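Local atomic coordinates of L-serine ammonia-lyase (Rhizomucor miehei CAU432, PDB entry 5C3U), a protein that belongs to the pyridoxal-phosphate-dependent enzymes and binds pyridoxal-5'-phosphate in a pocket of a chain built on two beta sheets flanked by helices. Residues G187-L192 / L249-V254; L24-N29 / E35-L40; N44-P47 / M53-I56; A58-A63 / I71-G76; V254-S259 / R295-S300. All blocks are in the same frame, centred on the assembly; numbering follows the deposited sequence.

Contact 1: G187-L192 / L249-V254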
# COMPACT_ATOMS: atom_id res chain seq x y z
N GLY A 187 -7.11 -7.89 -0.50
CA GLY A 187 -8.37 -7.16 -0.50
C GLY A 187 -8.87 -6.86 -1.91
O GLY A 187 -10.07 -6.96 -2.19
N VAL A 188 -7.97 -6.49 -2.80
CA VAL A 188 -8.36 -6.21 -4.19
C VAL A 188 -8.97 -7.46 -4.85
O VAL A 188 -10.10 -7.42 -5.37
CB VAL A 188 -7.19 -5.61 -4.99
CG1 VAL A 188 -7.55 -5.47 -6.46
CG2 VAL A 188 -6.85 -4.22 -4.43
N ILE A 189 -8.25 -8.57 -4.77
CA ILE A 189 -8.75 -9.80 -5.38
C ILE A 189 -10.09 -10.23 -4.75
O ILE A 189 -11.05 -10.56 -5.46
CB ILE A 189 -7.72 -10.92 -5.28
CG1 ILE A 189 -6.48 -10.59 -6.12
CG2 ILE A 189 -8.33 -12.24 -5.73
CD1 ILE A 189 -5.30 -11.46 -5.77
N MET A 190 -10.16 -10.19 -3.42
CA MET A 190 -11.40 -10.54 -2.72
C MET A 190 -12.56 -9.62 -3.08
O MET A 190 -13.68 -10.08 -3.31
CB MET A 190 -11.19 -10.61 -1.21
CG MET A 190 -10.37 -11.82 -0.80
SD MET A 190 -9.77 -11.77 0.91
CE MET A 190 -10.10 -13.48 1.34
N GLY A 191 -12.29 -8.30 -3.12
CA GLY A 191 -13.27 -7.33 -3.61
C GLY A 191 -13.75 -7.60 -5.03
O GLY A 191 -14.95 -7.46 -5.32
N LEU A 192 -12.83 -7.99 -5.91
CA LEU A 192 -13.17 -8.28 -7.31
C LEU A 192 -14.08 -9.50 -7.43
O LEU A 192 -15.03 -9.51 -8.22
CB LEU A 192 -11.90 -8.46 -8.16
CG LEU A 192 -11.07 -7.20 -8.44
CD1 LEU A 192 -9.78 -7.59 -9.14
CD2 LEU A 192 -11.82 -6.20 -9.28
N LEU A 249 -3.54 -18.31 -7.46
CA LEU A 249 -3.86 -19.52 -8.25
C LEU A 249 -5.28 -19.48 -8.84
O LEU A 249 -5.53 -20.14 -9.85
CB LEU A 249 -3.70 -20.79 -7.41
CG LEU A 249 -2.39 -21.13 -6.68
CD1 LEU A 249 -2.61 -22.33 -5.76
CD2 LEU A 249 -1.23 -21.38 -7.63
N ASN A 250 -6.18 -18.72 -8.23
CA ASN A 250 -7.60 -18.71 -8.60
C ASN A 250 -8.13 -17.42 -9.24
O ASN A 250 -9.34 -17.29 -9.49
CB ASN A 250 -8.45 -19.06 -7.38
CG ASN A 250 -8.00 -20.35 -6.72
OD1 ASN A 250 -8.00 -21.41 -7.35
ND2 ASN A 250 -7.60 -20.26 -5.45
N HIS A 251 -7.24 -16.46 -9.49
CA HIS A 251 -7.61 -15.19 -10.09
C HIS A 251 -6.48 -14.77 -10.98
O HIS A 251 -5.33 -15.09 -10.68
CB HIS A 251 -7.88 -14.14 -9.00
CG HIS A 251 -8.33 -12.80 -9.54
ND1 HIS A 251 -9.64 -12.45 -9.65
CD2 HIS A 251 -7.60 -11.72 -10.05
CE1 HIS A 251 -9.73 -11.22 -10.20
NE2 HIS A 251 -8.48 -10.78 -10.45
N PRO A 252 -6.77 -14.08 -12.10
CA PRO A 252 -5.70 -13.61 -12.99
C PRO A 252 -4.84 -12.53 -12.34
O PRO A 252 -5.30 -11.40 -12.13
CB PRO A 252 -6.46 -13.03 -14.19
CG PRO A 252 -7.84 -12.76 -13.70
CD PRO A 252 -8.11 -13.82 -12.67
N VAL A 253 -3.62 -12.89 -11.98
CA VAL A 253 -2.69 -11.94 -11.37
C VAL A 253 -1.39 -11.98 -12.15
O VAL A 253 -0.88 -13.06 -12.47
CB VAL A 253 -2.42 -12.24 -9.87
CG1 VAL A 253 -1.34 -11.31 -9.31
CG2 VAL A 253 -3.70 -12.11 -9.05
N VAL A 254 -0.87 -10.80 -12.50
CA VAL A 254 0.40 -10.72 -13.22
C VAL A 254 1.44 -10.08 -12.29
O VAL A 254 1.34 -8.88 -12.01
CB VAL A 254 0.27 -9.88 -14.51
CG1 VAL A 254 1.60 -9.77 -15.24
CG2 VAL A 254 -0.81 -10.45 -15.43
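His251 opens the contact: its side chain lies against Ile189 and Leu192, one helical turn apart on the helix 187-192. With CG anti to the backbone N (chi1 -178°), the imidazole reaches from the loop across the helix, from Ile189 to Leu192. Near its root, His251 CB sits 3.8 Å from Ile189 CG2, and the same methyl is 3.9 Å from His251 CG; the two side chains slide past each other in opposite senses. Farther out, Leu192 crosses the imidazole at about a right angle, with Leu192 CD1 3.7 Å from His251 NE2 and 3.8 Å from His251 CE1. Both aliphatic groups reach the ring obliquely. The polar tip is not left to these methyls: His251 NE2 is hydrogen-bonded to the carbonyl O of Val200, which ties the ring down within apolar packing. Pro252 CD lies 3.3 Å above one face of the preceding His251 ring, offset toward the rim. At Val253 the chain enters its strand. Val253 CG2 meets the far end of Ile189, CD1, at 3.7 Å, and the two side chains cross nearly perpendicularly. Ile189 thus uses both branches, CG2 on the histidine and CD1 on the valine. Strand 202-207 carries the layer on: Val202 touches Leu192 and His251, and Ala204 touches Val253. A helix laid over the edge of the parallel part of the six-stranded mixed sheet in this way is characteristic of the open alpha/beta layering of pyridoxal-phosphate enzymes of fold type II, here joining helix 183-194 to the incoming end of edge strand 253-258.

Contact 2: L24-N29 / E35-L40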
# COMPACT_ATOMS: atom_id res chain seq x y z
N LEU A 24 -11.52 9.12 -7.83
CA LEU A 24 -10.95 8.39 -8.96
C LEU A 24 -10.69 9.41 -10.07
O LEU A 24 -11.62 9.83 -10.76
CB LEU A 24 -11.86 7.26 -9.43
CG LEU A 24 -11.33 6.37 -10.56
CD1 LEU A 24 -10.19 5.47 -10.09
CD2 LEU A 24 -12.43 5.53 -11.19
N LEU A 25 -9.44 9.84 -10.20
CA LEU A 25 -9.08 10.90 -11.14
C LEU A 25 -8.69 10.40 -12.52
O LEU A 25 -7.97 9.41 -12.66
CB LEU A 25 -7.97 11.79 -10.57
CG LEU A 25 -8.23 12.54 -9.25
CD1 LEU A 25 -6.96 13.26 -8.81
CD2 LEU A 25 -9.39 13.52 -9.32
N HIS A 26 -9.19 11.07 -13.55
CA HIS A 26 -8.76 10.78 -14.91
C HIS A 26 -7.42 11.42 -15.13
O HIS A 26 -7.17 12.55 -14.68
CB HIS A 26 -9.80 11.32 -15.89
CG HIS A 26 -9.55 10.92 -17.31
ND1 HIS A 26 -9.33 11.83 -18.29
CD2 HIS A 26 -9.49 9.66 -17.92
CE1 HIS A 26 -9.14 11.19 -19.46
NE2 HIS A 26 -9.24 9.86 -19.23
N ALA A 27 -6.53 10.70 -15.81
CA ALA A 27 -5.20 11.21 -16.13
C ALA A 27 -5.10 11.52 -17.64
O ALA A 27 -4.74 10.65 -18.43
CB ALA A 27 -4.15 10.17 -15.72
N PRO A 28 -5.45 12.76 -18.05
CA PRO A 28 -5.60 12.95 -19.51
C PRO A 28 -4.32 12.91 -20.35
O PRO A 28 -4.36 12.46 -21.49
CB PRO A 28 -6.29 14.32 -19.63
CG PRO A 28 -6.01 15.02 -18.33
CD PRO A 28 -5.83 13.96 -17.28
N ASN A 29 -3.20 13.36 -19.80
CA ASN A 29 -1.94 13.35 -20.56
C ASN A 29 -1.48 11.92 -20.75
O ASN A 29 -1.00 11.54 -21.83
CB ASN A 29 -0.86 14.21 -19.88
CG ASN A 29 -1.23 15.68 -19.82
OD1 ASN A 29 -1.77 16.25 -20.77
ND2 ASN A 29 -0.92 16.32 -18.69
N GLU A 35 -2.85 5.75 -25.31
CA GLU A 35 -3.98 5.34 -26.16
C GLU A 35 -4.90 4.40 -25.39
O GLU A 35 -5.35 3.36 -25.90
CB GLU A 35 -3.48 4.71 -27.47
N CYS A 36 -5.16 4.77 -24.14
CA CYS A 36 -5.95 3.97 -23.21
C CYS A 36 -6.36 4.86 -22.04
O CYS A 36 -5.55 5.66 -21.59
CB CYS A 36 -5.10 2.83 -22.68
SG CYS A 36 -5.98 1.80 -21.50
N ASN A 37 -7.58 4.72 -21.54
CA ASN A 37 -8.03 5.53 -20.41
C ASN A 37 -7.37 5.13 -19.10
O ASN A 37 -7.52 3.99 -18.65
CB ASN A 37 -9.54 5.45 -20.24
CG ASN A 37 -10.28 6.18 -21.31
OD1 ASN A 37 -10.33 7.41 -21.32
ND2 ASN A 37 -10.89 5.44 -22.22
N VAL A 38 -6.67 6.08 -18.48
CA VAL A 38 -5.98 5.85 -17.22
C VAL A 38 -6.71 6.59 -16.11
O VAL A 38 -6.91 7.81 -16.19
CB VAL A 38 -4.49 6.29 -17.31
CG1 VAL A 38 -3.78 6.15 -15.97
CG2 VAL A 38 -3.78 5.47 -18.38
N PHE A 39 -7.11 5.83 -15.09
CA PHE A 39 -7.75 6.39 -13.91
C PHE A 39 -6.86 6.15 -12.70
O PHE A 39 -6.25 5.09 -12.57
CB PHE A 39 -9.10 5.75 -13.67
CG PHE A 39 -10.12 6.06 -14.72
CD1 PHE A 39 -10.31 5.20 -15.80
CD2 PHE A 39 -10.89 7.22 -14.62
CE1 PHE A 39 -11.26 5.50 -16.77
CE2 PHE A 39 -11.85 7.52 -15.58
CZ PHE A 39 -12.02 6.66 -16.66
N LEU A 40 -6.82 7.13 -11.81
CA LEU A 40 -5.97 7.06 -10.63
C LEU A 40 -6.83 7.06 -9.38
O LEU A 40 -7.58 8.02 -9.15
CB LEU A 40 -5.00 8.24 -10.62
CG LEU A 40 -4.16 8.44 -11.89
CD1 LEU A 40 -3.37 9.73 -11.77
CD2 LEU A 40 -3.25 7.25 -12.15
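Phe39 lies between Leu24 and His26 of the partner strand. Its CB is met first, by Leu24 CD1 at 3.8 Å. At the ortho position, Phe39 CD2 approaches Leu24 CD2 (4.1 Å), and the leucine reaches it because its CG stands anti to the backbone N (chi1 -176°). Farther out, Phe39 CE2 lies 4.0 Å and the tip, Phe39 CZ, 4.1 Å from His26 CD2, which sits over one ring face toward the rim. The two rings meet obliquely, their planes 56° apart. The backbones form an antiparallel pair at the margin of the six-stranded mixed sheet: strand 24-26 is one of its two outermost strands, joined to strand 37-42 by helix 28-34. Leu25 and Leu40 make the hydrogen-bonded pair, Leu25 N to Leu40 O at 2.8 Å and Leu40 N to Leu25 O at 2.7 Å. His26 and Phe39 follow as a non-hydrogen-bonded pair. One residue on, Ala27 N, at the N-cap position of the helix, donates to Val38 O (2.9 Å). Ala27 CB points toward the partner strand and packs on Val38 CG1 and Leu40 CD1; Phe270 and Phe274 of helix 260-274 cover Leu40. His26 NE2 makes a weak bond to Asn37 OD1, at 3.4 Å, near the imidazole plane.

Contact 3: N44-P47 / M53-I56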
# COMPACT_ATOMS: atom_id res chain seq x y z
N ASN A 44 -3.94 8.72 -1.20
CA ASN A 44 -3.20 9.72 -0.44
C ASN A 44 -4.13 10.67 0.30
O ASN A 44 -3.70 11.40 1.19
CB ASN A 44 -2.23 10.51 -1.35
CG ASN A 44 -2.94 11.12 -2.55
OD1 ASN A 44 -3.80 10.50 -3.18
ND2 ASN A 44 -2.56 12.35 -2.90
N ILE A 45 -5.40 10.65 -0.07
CA ILE A 45 -6.45 11.49 0.53
C ILE A 45 -7.02 10.89 1.84
O ILE A 45 -7.71 11.57 2.61
CB ILE A 45 -7.59 11.77 -0.48
CG1 ILE A 45 -7.06 12.52 -1.71
CG2 ILE A 45 -8.74 12.57 0.15
CD1 ILE A 45 -6.38 13.83 -1.36
N GLN A 46 -6.74 9.63 2.09
CA GLN A 46 -7.18 8.97 3.33
C GLN A 46 -6.65 9.70 4.56
O GLN A 46 -5.53 10.24 4.52
CB GLN A 46 -6.68 7.53 3.38
CG GLN A 46 -7.32 6.59 2.38
CD GLN A 46 -8.79 6.31 2.66
OE1 GLN A 46 -9.36 6.75 3.66
NE2 GLN A 46 -9.41 5.57 1.76
N PRO A 47 -7.42 9.70 5.66
CA PRO A 47 -6.83 10.11 6.92
C PRO A 47 -5.57 9.30 7.15
O PRO A 47 -5.51 8.11 6.81
CB PRO A 47 -7.88 9.73 7.97
CG PRO A 47 -9.16 9.60 7.24
CD PRO A 47 -8.85 9.32 5.80
N MET A 53 -5.19 3.23 5.87
CA MET A 53 -6.41 3.60 6.58
C MET A 53 -7.58 2.61 6.35
O MET A 53 -8.37 2.36 7.27
CB MET A 53 -6.80 5.03 6.19
CG MET A 53 -7.43 5.88 7.27
SD MET A 53 -6.61 5.88 8.88
CE MET A 53 -7.87 4.87 9.52
N ARG A 54 -7.67 1.99 5.16
CA ARG A 54 -8.74 1.02 4.90
C ARG A 54 -8.52 -0.26 5.71
O ARG A 54 -9.37 -0.63 6.55
CB ARG A 54 -8.85 0.66 3.41
CG ARG A 54 -9.22 1.83 2.52
CD ARG A 54 -9.35 1.40 1.07
NE ARG A 54 -9.62 2.55 0.21
CZ ARG A 54 -10.83 2.98 -0.12
NH1 ARG A 54 -10.93 4.05 -0.90
NH2 ARG A 54 -11.93 2.36 0.32
N GLY A 55 -7.41 -0.95 5.44
CA GLY A 55 -7.12 -2.22 6.10
C GLY A 55 -6.93 -2.06 7.59
O GLY A 55 -7.53 -2.79 8.40
N ILE A 56 -6.06 -1.11 7.97
CA ILE A 56 -5.69 -0.92 9.37
C ILE A 56 -6.87 -0.36 10.16
O ILE A 56 -7.12 -0.79 11.29
CB ILE A 56 -4.40 -0.08 9.54
CG1 ILE A 56 -3.25 -0.71 8.74
CG2 ILE A 56 -4.06 0.15 11.01
CD1 ILE A 56 -2.94 -2.14 9.14
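Gln46 and Pro47 pack on Met53 and Arg54 where the loop after strand 37-42 turns back on the first turn of helix 52-67. In this fold-type-II architecture the loop leads straight to the cofactor: Lys52, just before Met53, lines the pyridoxal-5'-phosphate pocket. The apolar part centres on Met53, whose chain bends at chi2 and chi3. Its CB rests 3.8 Å from Gln46 CB, and its CG lies 3.9 Å from Pro47 CB, the two side chains crossing at about a right angle. Tyr87 of helix 79-92 touches both Pro47 and Met53. Close packing also involves the backbone: Pro47 O is 3.0 Å from Met53 CG and 3.2 Å from Met53 SD, a tight fit that goes with a first torsion of Met53 (-145°) well off the usual staggered values. The polar part concerns Gln46 and Arg54, two donors that do not bond to each other. Glu43 OE1 is shared by both, accepting from Gln46 NE2 and forming a salt bridge with Arg54 NE, which is consistent with their closeness. Gln46 OE1 accepts a hydrogen bond from the backbone N of Val20, so both ends of the buried amide are held, while Arg54 NH2 forms a second salt bridge with Glu162. Amide and guanidinium planes stand 85° apart, and Gln46 NE2 sits 3.0 Å above one guanidinium face, offset toward the rim.

Contact 4: A58-A63 / I71-G76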
# COMPACT_ATOMS: atom_id res chain seq x y z
N ALA A 58 -10.01 -1.02 9.59
CA ALA A 58 -10.93 -2.13 9.83
C ALA A 58 -10.47 -2.99 11.01
O ALA A 58 -11.30 -3.42 11.82
CB ALA A 58 -11.05 -2.98 8.59
N PHE A 59 -9.17 -3.29 11.05
CA PHE A 59 -8.59 -4.09 12.12
C PHE A 59 -8.78 -3.38 13.46
O PHE A 59 -9.26 -3.99 14.44
CB PHE A 59 -7.10 -4.34 11.84
CG PHE A 59 -6.40 -5.16 12.89
CD1 PHE A 59 -6.23 -6.53 12.72
CD2 PHE A 59 -5.90 -4.55 14.03
CE1 PHE A 59 -5.56 -7.28 13.70
CE2 PHE A 59 -5.24 -5.29 15.01
CZ PHE A 59 -5.07 -6.66 14.84
N CYS A 60 -8.40 -2.10 13.50
CA CYS A 60 -8.47 -1.34 14.76
C CYS A 60 -9.89 -1.17 15.29
O CYS A 60 -10.15 -1.34 16.50
CB CYS A 60 -7.79 0.00 14.61
SG CYS A 60 -6.00 -0.15 14.47
N TYR A 61 -10.82 -0.86 14.37
CA TYR A 61 -12.24 -0.70 14.69
C TYR A 61 -12.81 -1.97 15.31
O TYR A 61 -13.43 -1.93 16.37
CB TYR A 61 -13.04 -0.29 13.44
CG TYR A 61 -14.46 0.16 13.76
CD1 TYR A 61 -15.52 -0.75 13.76
CD2 TYR A 61 -14.71 1.47 14.13
CE1 TYR A 61 -16.80 -0.35 14.10
CE2 TYR A 61 -15.99 1.89 14.46
CZ TYR A 61 -17.03 0.99 14.44
OH TYR A 61 -18.30 1.43 14.75
N GLN A 62 -12.56 -3.12 14.66
CA GLN A 62 -13.00 -4.40 15.15
C GLN A 62 -12.35 -4.78 16.48
O GLN A 62 -13.03 -5.35 17.36
CB GLN A 62 -12.79 -5.50 14.09
CG GLN A 62 -13.47 -6.83 14.43
CD GLN A 62 -14.94 -6.67 14.81
OE1 GLN A 62 -15.73 -6.13 14.04
NE2 GLN A 62 -15.31 -7.15 15.98
N ALA A 63 -11.06 -4.47 16.64
CA ALA A 63 -10.40 -4.76 17.91
C ALA A 63 -11.11 -4.06 19.06
O ALA A 63 -11.30 -4.67 20.13
CB ALA A 63 -8.93 -4.36 17.87
N ILE A 71 -7.60 -1.43 25.86
CA ILE A 71 -6.50 -2.10 25.18
C ILE A 71 -5.40 -1.11 24.83
O ILE A 71 -5.58 0.11 24.96
CB ILE A 71 -6.98 -2.79 23.89
CG1 ILE A 71 -7.69 -1.77 22.97
CG2 ILE A 71 -7.85 -3.99 24.24
CD1 ILE A 71 -7.90 -2.26 21.56
N GLN A 72 -4.25 -1.63 24.42
CA GLN A 72 -3.20 -0.80 23.86
C GLN A 72 -2.96 -1.34 22.47
O GLN A 72 -2.83 -2.56 22.32
CB GLN A 72 -1.90 -0.90 24.66
CG GLN A 72 -2.01 -0.48 26.12
CD GLN A 72 -2.35 -1.64 27.03
OE1 GLN A 72 -1.85 -2.75 26.86
NE2 GLN A 72 -3.23 -1.40 28.00
N PHE A 73 -2.93 -0.48 21.46
CA PHE A 73 -2.46 -0.96 20.16
C PHE A 73 -0.94 -0.84 20.14
O PHE A 73 -0.41 0.13 20.63
CB PHE A 73 -3.04 -0.14 19.01
CG PHE A 73 -4.49 -0.40 18.71
CD1 PHE A 73 -4.91 -1.67 18.28
CD2 PHE A 73 -5.43 0.61 18.78
CE1 PHE A 73 -6.25 -1.91 17.98
CE2 PHE A 73 -6.77 0.37 18.48
CZ PHE A 73 -7.18 -0.89 18.09
N VAL A 74 -0.26 -1.83 19.58
CA VAL A 74 1.21 -1.80 19.52
C VAL A 74 1.57 -1.99 18.06
O VAL A 74 1.03 -2.89 17.39
CB VAL A 74 1.83 -2.93 20.39
CG1 VAL A 74 3.36 -2.91 20.30
CG2 VAL A 74 1.37 -2.79 21.85
N CYS A 75 2.48 -1.17 17.54
CA CYS A 75 2.85 -1.30 16.14
C CYS A 75 4.25 -0.78 15.86
O CYS A 75 4.59 0.31 16.31
CB CYS A 75 1.83 -0.59 15.25
SG CYS A 75 2.00 -1.00 13.50
N GLY A 76 5.02 -1.57 15.12
CA GLY A 76 6.29 -1.12 14.53
C GLY A 76 6.42 -1.48 13.04
O GLY A 76 7.52 -1.42 12.48
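The Phe73 ring lies between Cys60 SG on one face and Ile71 CD1, from its own segment, on the opposite face, while Ala63 CB comes up to the edge near the ring plane. This is the packing of an alpha/beta unit: helix 52-67 is followed, after a short loop, by strand 72-75, an inner strand of the four-stranded parallel sheet, and packs on it through this strand residue. The Cys60 contact is sulfur-aromatic, SG standing 4.0 Å from the centroid of the Phe73 ring and 14° off the ring normal. Cysteine SG is anti to its carbonyl carbon (chi1 -70°), which carries the sulfur over the ring while Cys60 CB drops to 3.6 Å from Phe73 CZ. One turn along the helix, Ala63 CB touches Phe73 CE1 at 3.6 Å and more loosely meets Ile71 CD1 at 4.4 Å, so a single small methyl contacts both the edge and the aliphatic cover of one face. Ile142 of strand 141-143 and Val85 of helix 79-92 also pack on Phe73, adding to the hydrophobic surroundings of this buried ring. Helix backbone takes part as well: the para carbon Phe73 CZ reaches in to 3.4 Å from Cys60 O.

Contact 5: V254-S259 / R295-S300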
# COMPACT_ATOMS: atom_id res chain seq x y z
N VAL A 254 -0.87 -10.80 -12.50
CA VAL A 254 0.40 -10.72 -13.22
C VAL A 254 1.44 -10.08 -12.29
O VAL A 254 1.34 -8.88 -12.01
CB VAL A 254 0.27 -9.88 -14.51
CG1 VAL A 254 1.60 -9.77 -15.24
CG2 VAL A 254 -0.81 -10.45 -15.43
N PRO A 255 2.39 -10.88 -11.76
CA PRO A 255 3.45 -10.28 -10.95
C PRO A 255 4.42 -9.55 -11.88
O PRO A 255 4.79 -10.07 -12.95
CB PRO A 255 4.14 -11.49 -10.30
CG PRO A 255 3.24 -12.66 -10.55
CD PRO A 255 2.56 -12.34 -11.86
N PHE A 256 4.79 -8.34 -11.51
CA PHE A 256 5.73 -7.57 -12.30
C PHE A 256 6.67 -6.81 -11.37
O PHE A 256 6.28 -6.38 -10.29
CB PHE A 256 4.97 -6.63 -13.23
CG PHE A 256 5.79 -6.14 -14.39
CD1 PHE A 256 5.96 -6.95 -15.53
CD2 PHE A 256 6.39 -4.90 -14.37
CE1 PHE A 256 6.71 -6.51 -16.61
CE2 PHE A 256 7.15 -4.45 -15.44
CZ PHE A 256 7.31 -5.25 -16.56
N ALA A 257 7.92 -6.66 -11.78
CA ALA A 257 8.88 -5.94 -10.95
C ALA A 257 9.52 -4.82 -11.74
O ALA A 257 9.85 -5.01 -12.90
CB ALA A 257 9.95 -6.87 -10.41
N VAL A 258 9.64 -3.64 -11.12
CA VAL A 258 10.31 -2.48 -11.70
C VAL A 258 11.55 -2.09 -10.86
O VAL A 258 11.69 -2.51 -9.71
CB VAL A 258 9.35 -1.27 -11.82
CG1 VAL A 258 8.08 -1.63 -12.58
CG2 VAL A 258 9.02 -0.69 -10.44
N SER A 259 12.44 -1.28 -11.42
CA SER A 259 13.64 -0.87 -10.69
C SER A 259 13.33 0.33 -9.78
O SER A 259 12.32 1.01 -9.97
CB SER A 259 14.73 -0.44 -11.67
OG SER A 259 14.28 0.68 -12.43
N ARG A 295 1.65 -1.43 -21.76
CA ARG A 295 1.31 -1.87 -23.12
C ARG A 295 1.98 -3.19 -23.51
O ARG A 295 1.43 -3.95 -24.32
CB ARG A 295 1.62 -0.78 -24.14
CG ARG A 295 0.72 0.45 -24.04
CD ARG A 295 0.50 1.10 -25.40
NE ARG A 295 -0.25 0.20 -26.27
CZ ARG A 295 -1.56 0.27 -26.51
NH1 ARG A 295 -2.13 -0.62 -27.30
NH2 ARG A 295 -2.29 1.23 -25.96
N ASP A 296 3.15 -3.46 -22.95
CA ASP A 296 3.85 -4.74 -23.17
C ASP A 296 3.19 -5.88 -22.39
O ASP A 296 3.18 -7.04 -22.84
CB ASP A 296 5.34 -4.61 -22.81
N ILE A 297 2.63 -5.56 -21.23
CA ILE A 297 1.91 -6.53 -20.40
C ILE A 297 0.52 -6.82 -20.96
O ILE A 297 0.09 -7.98 -20.99
CB ILE A 297 1.82 -6.03 -18.93
CG1 ILE A 297 3.22 -5.90 -18.32
CG2 ILE A 297 0.94 -6.96 -18.09
CD1 ILE A 297 3.29 -5.07 -17.06
N LEU A 298 -0.18 -5.78 -21.41
CA LEU A 298 -1.52 -5.95 -21.98
C LEU A 298 -1.56 -5.36 -23.39
O LEU A 298 -1.90 -4.19 -23.57
CB LEU A 298 -2.57 -5.28 -21.09
CG LEU A 298 -2.68 -5.70 -19.62
CD1 LEU A 298 -3.56 -4.71 -18.88
CD2 LEU A 298 -3.23 -7.11 -19.46
N PRO A 299 -1.20 -6.17 -24.41
CA PRO A 299 -1.08 -5.61 -25.76
C PRO A 299 -2.41 -5.18 -26.40
O PRO A 299 -2.41 -4.45 -27.38
CB PRO A 299 -0.42 -6.74 -26.56
CG PRO A 299 0.20 -7.63 -25.53
CD PRO A 299 -0.75 -7.57 -24.37
N SER A 300 -3.53 -5.63 -25.82
CA SER A 300 -4.87 -5.33 -26.34
C SER A 300 -5.40 -3.94 -25.99
O SER A 300 -6.45 -3.53 -26.51
CB SER A 300 -5.89 -6.36 -25.84
OG SER A 300 -5.62 -7.65 -26.35
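Edge strand 253-258 of the six-stranded mixed sheet is covered here by the last turn of the short helix 293-297, an alpha-on-beta packing at the rim of the layered alpha/beta fold. Val254 and Phe256, two residues apart, turn to the same side of the strand and receive one side chain, Ile297. Alternation along the strand sends Pro255 and Ala257 to the other side, where helix 212-219 lies, so the strand is packed between helices. Its backbone pairs with strand 202-207, through Ala204 and Glu206 for Phe256. The principal interaction is CH-pi. Ile297 CG1 stands anti to the carbonyl carbon (chi1 -63°), and the chain runs on extended to CD1 (chi2 164°), which drives that terminal methyl onto the aromatic face. Phe256 CG, anti to its own backbone N, holds the ring out from the strand to meet it. Ile297 CD1 lies 3.7 Å from the ring centroid, only 14° off the normal; its closest ring atom is Phe256 CD1 at 3.6 Å. Ile297 CG1 follows along that same side of the ring, 3.9 Å from Phe256 CE1, and the two side chains pass at a slant. Leu288 of helix 280-290 also touches Phe256, adding a second helix to the ring's neighbours, although the contact itself lies near the surface. The other branch of the isoleucine serves the valine: with Val254 and Ile297 sliding past each other in opposite senses, Val254 CG1 comes to rest 4.1 Å from Ile297 CG2.

Contacts 1, 2 and 5 reach the same six-stranded sheet, contact 2 at one outer strand and contacts 1 and 5 at the other. Contacts 1 and 5 share Val254 on strand 253-258, with centres 16 Å apart. Contacts 2 and 5 touch where Glu35 O lies 3.7 Å from Arg295 NH2. Contact 4 belongs to the other sheet, on the opposite side of the chain's centre from contacts 2 and 5, its centre 36 Å from each of theirs. Helix 52-67 carries both contacts 3 and 4, centres 14 Å apart. Contact 3 comes nearest to pyridoxal-5'-phosphate, the side chain of Met53 being about 10 Å from it; Ile189 of contact 1 is about 11 Å away.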